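Local coordinates for protein acetyltransferase (Vibrio fischeri, PDB 3JVN) that probably transfers acyl groups, most likely acetyl from acetyl-coenzyme A, to a substrate not yet identified, as a member of the GNAT family, at residues Y50-Y59 with G69-E77. Sequence-based numbering, arbitrary orientation.
Sequences YLDDPECMVY and GFITGHFCE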
loop_
_atom_site.group_PDB
_atom_site.type_symbol
_atom_site.label_atom_id
_atom_site.label_comp_id
_atom_site.label_asym_id
_atom_site.label_seq_id
_atom_site.Cartn_x
_atom_site.Cartn_y
_atom_site.Cartn_z
ATOM N N TYR A 50 13.288 16.976 6.602
ATOM C CA TYR A 50 12.091 16.527 5.904
ATOM C C TYR A 50 11.860 17.400 4.682
ATOM O O TYR A 50 11.637 16.912 3.580
ATOM C CB TYR A 50 10.877 16.635 6.827
ATOM C CG TYR A 50 9.649 15.913 6.309
ATOM C CD1 TYR A 50 8.844 16.476 5.306
ATOM C CD2 TYR A 50 9.308 14.650 6.803
ATOM C CE1 TYR A 50 7.729 15.791 4.807
ATOM C CE2 TYR A 50 8.212 13.960 6.315
ATOM C CZ TYR A 50 7.423 14.535 5.320
ATOM O OH TYR A 50 6.330 13.841 4.859
ATOM N N LEU A 51 11.918 18.705 4.889
ATOM C CA LEU A 51 11.703 19.638 3.809
ATOM C C LEU A 51 12.758 19.479 2.706
ATOM O O LEU A 51 12.449 19.605 1.523
ATOM C CB LEU A 51 11.721 21.052 4.381
ATOM C CG LEU A 51 11.118 22.203 3.577
ATOM C CD1 LEU A 51 11.248 23.452 4.434
ATOM C CD2 LEU A 51 11.826 22.405 2.235
ATOM N N ASP A 52 13.992 19.180 3.101
ATOM C CA ASP A 52 15.112 19.026 2.167
ATOM C C ASP A 52 15.125 17.698 1.405
ATOM O O ASP A 52 15.790 17.565 0.370
ATOM C CB ASP A 52 16.436 19.192 2.933
ATOM C CG ASP A 52 17.659 19.100 2.031
ATOM O OD1 ASP A 52 17.726 19.859 1.037
ATOM O OD2 ASP A 52 18.561 18.280 2.320
ATOM N N ASP A 53 14.391 16.718 1.921
ATOM C CA ASP A 53 14.333 15.394 1.301
ATOM C C ASP A 53 13.655 15.486 -0.070
ATOM O O ASP A 53 12.539 15.997 -0.186
ATOM C CB ASP A 53 13.590 14.427 2.227
ATOM C CG ASP A 53 13.867 12.973 1.899
ATOM O OD1 ASP A 53 13.213 12.413 0.993
ATOM O OD2 ASP A 53 14.757 12.386 2.549
ATOM N N PRO A 54 14.326 14.989 -1.121
ATOM C CA PRO A 54 13.799 15.022 -2.489
ATOM C C PRO A 54 12.492 14.240 -2.704
ATOM O O PRO A 54 11.776 14.459 -3.694
ATOM C CB PRO A 54 14.965 14.490 -3.318
ATOM C CG PRO A 54 15.619 13.529 -2.411
ATOM C CD PRO A 54 15.573 14.203 -1.047
ATOM N N GLU A 55 12.178 13.338 -1.772
ATOM C CA GLU A 55 10.960 12.527 -1.850
ATOM C C GLU A 55 9.855 13.081 -0.940
ATOM O O GLU A 55 8.765 12.499 -0.866
ATOM C CB GLU A 55 11.250 11.079 -1.432
ATOM C CG GLU A 55 12.300 10.328 -2.258
ATOM C CD GLU A 55 12.053 10.381 -3.767
ATOM O OE1 GLU A 55 10.913 10.659 -4.189
ATOM O OE2 GLU A 55 13.009 10.142 -4.532
ATOM N N CYS A 56 10.129 14.197 -0.258
ATOM C CA CYS A 56 9.160 14.802 0.660
ATOM C C CYS A 56 8.431 16.039 0.149
ATOM O O CYS A 56 8.908 16.755 -0.727
ATOM C CB CYS A 56 9.841 15.155 1.987
ATOM S SG CYS A 56 10.308 13.731 2.993
HETATM N N MSE A 57 7.263 16.294 0.724
HETATM C CA MSE A 57 6.464 17.444 0.342
HETATM C C MSE A 57 5.905 18.178 1.548
HETATM O O MSE A 57 5.493 17.568 2.526
HETATM C CB MSE A 57 5.304 16.997 -0.546
HETATM C CG MSE A 57 5.730 16.433 -1.875
HETATM SE SE MSE A 57 4.441 15.208 -2.619
HETATM C CE MSE A 57 3.078 16.492 -3.144
ATOM N N VAL A 58 5.899 19.499 1.474
ATOM C CA VAL A 58 5.334 20.285 2.548
ATOM C C VAL A 58 4.720 21.547 1.967
ATOM O O VAL A 58 5.420 22.394 1.434
ATOM C CB VAL A 58 6.390 20.636 3.636
ATOM C CG1 VAL A 58 7.672 21.123 2.990
ATOM C CG2 VAL A 58 5.830 21.683 4.561
ATOM N N TYR A 59 3.399 21.652 2.037
ATOM C CA TYR A 59 2.739 22.843 1.535
ATOM C C TYR A 59 2.165 23.625 2.699
ATOM O O TYR A 59 1.794 23.046 3.721
ATOM C CB TYR A 59 1.640 22.467 0.552
ATOM C CG TYR A 59 2.172 21.740 -0.648
ATOM C CD1 TYR A 59 2.826 22.429 -1.677
ATOM C CD2 TYR A 59 2.027 20.365 -0.763
ATOM C CE1 TYR A 59 3.321 21.753 -2.789
ATOM C CE2 TYR A 59 2.513 19.689 -1.867
ATOM C CZ TYR A 59 3.150 20.379 -2.875
ATOM O OH TYR A 59 3.603 19.698 -3.981
ATOM N N GLY A 69 -1.407 27.420 8.194
ATOM C CA GLY A 69 -1.602 25.996 8.005
ATOM C C GLY A 69 -0.561 25.345 7.117
ATOM O O GLY A 69 0.140 26.014 6.365
ATOM N N PHE A 70 -0.452 24.025 7.219
ATOM C CA PHE A 70 0.490 23.270 6.407
ATOM C C PHE A 70 0.033 21.810 6.328
ATOM O O PHE A 70 -0.822 21.363 7.095
ATOM C CB PHE A 70 1.910 23.346 6.998
ATOM C CG PHE A 70 2.076 22.587 8.283
ATOM C CD1 PHE A 70 1.633 23.123 9.495
ATOM C CD2 PHE A 70 2.609 21.303 8.276
ATOM C CE1 PHE A 70 1.711 22.379 10.678
ATOM C CE2 PHE A 70 2.690 20.556 9.446
ATOM C CZ PHE A 70 2.241 21.091 10.645
ATOM N N ILE A 71 0.594 21.083 5.373
ATOM C CA ILE A 71 0.279 19.678 5.190
ATOM C C ILE A 71 1.613 19.054 4.822
ATOM O O ILE A 71 2.466 19.719 4.231
ATOM C CB ILE A 71 -0.800 19.449 4.075
ATOM C CG1 ILE A 71 -1.152 17.948 4.003
ATOM C CG2 ILE A 71 -0.320 20.009 2.747
ATOM C CD1 ILE A 71 -2.339 17.636 3.117
ATOM N N THR A 72 1.794 17.786 5.183
ATOM C CA THR A 72 3.053 17.097 4.937
ATOM C C THR A 72 2.855 15.698 4.365
ATOM O O THR A 72 2.028 14.943 4.872
ATOM C CB THR A 72 3.889 17.048 6.265
ATOM O OG1 THR A 72 5.288 17.198 5.976
ATOM C CG2 THR A 72 3.666 15.745 6.993
ATOM N N GLY A 73 3.614 15.348 3.323
ATOM C CA GLY A 73 3.487 14.028 2.720
ATOM C C GLY A 73 4.773 13.550 2.061
ATOM O O GLY A 73 5.633 14.373 1.733
ATOM N N HIS A 74 4.933 12.235 1.871
ATOM C CA HIS A 74 6.148 11.713 1.230
ATOM C C HIS A 74 5.906 10.576 0.240
ATOM O O HIS A 74 4.996 9.780 0.424
ATOM C CB HIS A 74 7.173 11.246 2.284
ATOM C CG HIS A 74 6.823 9.955 2.974
ATOM N ND1 HIS A 74 5.858 9.869 3.954
ATOM C CD2 HIS A 74 7.357 8.715 2.865
ATOM C CE1 HIS A 74 5.815 8.634 4.422
ATOM N NE2 HIS A 74 6.714 7.912 3.779
ATOM N N PHE A 75 6.721 10.520 -0.813
ATOM C CA PHE A 75 6.614 9.455 -1.812
ATOM C C PHE A 75 7.230 8.187 -1.221
ATOM O O PHE A 75 8.157 8.251 -0.400
ATOM C CB PHE A 75 7.375 9.815 -3.106
ATOM C CG PHE A 75 6.713 10.885 -3.932
ATOM C CD1 PHE A 75 5.394 10.730 -4.361
ATOM C CD2 PHE A 75 7.406 12.052 -4.273
ATOM C CE1 PHE A 75 4.759 11.710 -5.124
ATOM C CE2 PHE A 75 6.793 13.050 -5.037
ATOM C CZ PHE A 75 5.454 12.878 -5.465
ATOM N N CYS A 76 6.698 7.036 -1.613
ATOM C CA CYS A 76 7.234 5.765 -1.147
ATOM C C CYS A 76 7.064 4.723 -2.230
ATOM O O CYS A 76 6.307 4.908 -3.184
ATOM C CB CYS A 76 6.573 5.306 0.153
ATOM S SG CYS A 76 4.944 5.979 0.482
ATOM N N GLU A 77 7.792 3.626 -2.092
ATOM C CA GLU A 77 7.740 2.577 -3.091
ATOM C C GLU A 77 7.540 1.202 -2.508
ATOM O O GLU A 77 8.269 0.779 -1.607
ATOM C CB GLU A 77 9.039 2.555 -3.894
ATOM C CG GLU A 77 9.178 3.590 -4.980
ATOM C CD GLU A 77 10.481 3.403 -5.727
ATOM O OE1 GLU A 77 10.530 3.692 -6.945
ATOM O OE2 GLU A 77 11.452 2.957 -5.076
#
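Met57 and Gly73 form a hydrogen-bonded pair in an antiparallel beta hairpin, strands 56-62 and 67-79 of the GNAT-fold sheet. Met57 N donates to Gly73 O (2.7 Å) and Gly73 N returns the bond to Met57 O. Packing is dense on both faces here. Tyr50, from helix 47-52, lays its ring over the face of Cys56, Thr72 and His74, its OH beside the Gly73 backbone. With CG anti to the backbone N (chi1 -167°), the ring brings CE1 near Thr72 OG1 and takes Cys56 SG over the centre of one face, 3.6 Å above its plane. Tyr50 OH and His74 ND1, both buried, hydrogen-bond to OD1 of Asp92 in strand 86-96. On the other face, where Gly73 adds no side chain, Met57, present as selenomethionine, uses its long unbranched apolar chain for a Met-aromatic contact, selenium 4.2 Å from the Phe75 ring centroid. Toward the Asp53-Cys56 type I turn the contact thins; charged Glu55 suits this partly exposed margin, also lined by Thr81 of the second subunit, and its OE1 rests against Phe75 CD2 (3.8 Å), carboxylate and ring planes 70° apart. Even there the backbone holds: Phe75 N reaches Glu55 O at 2.8 Å, with an N-H...O angle of 172°.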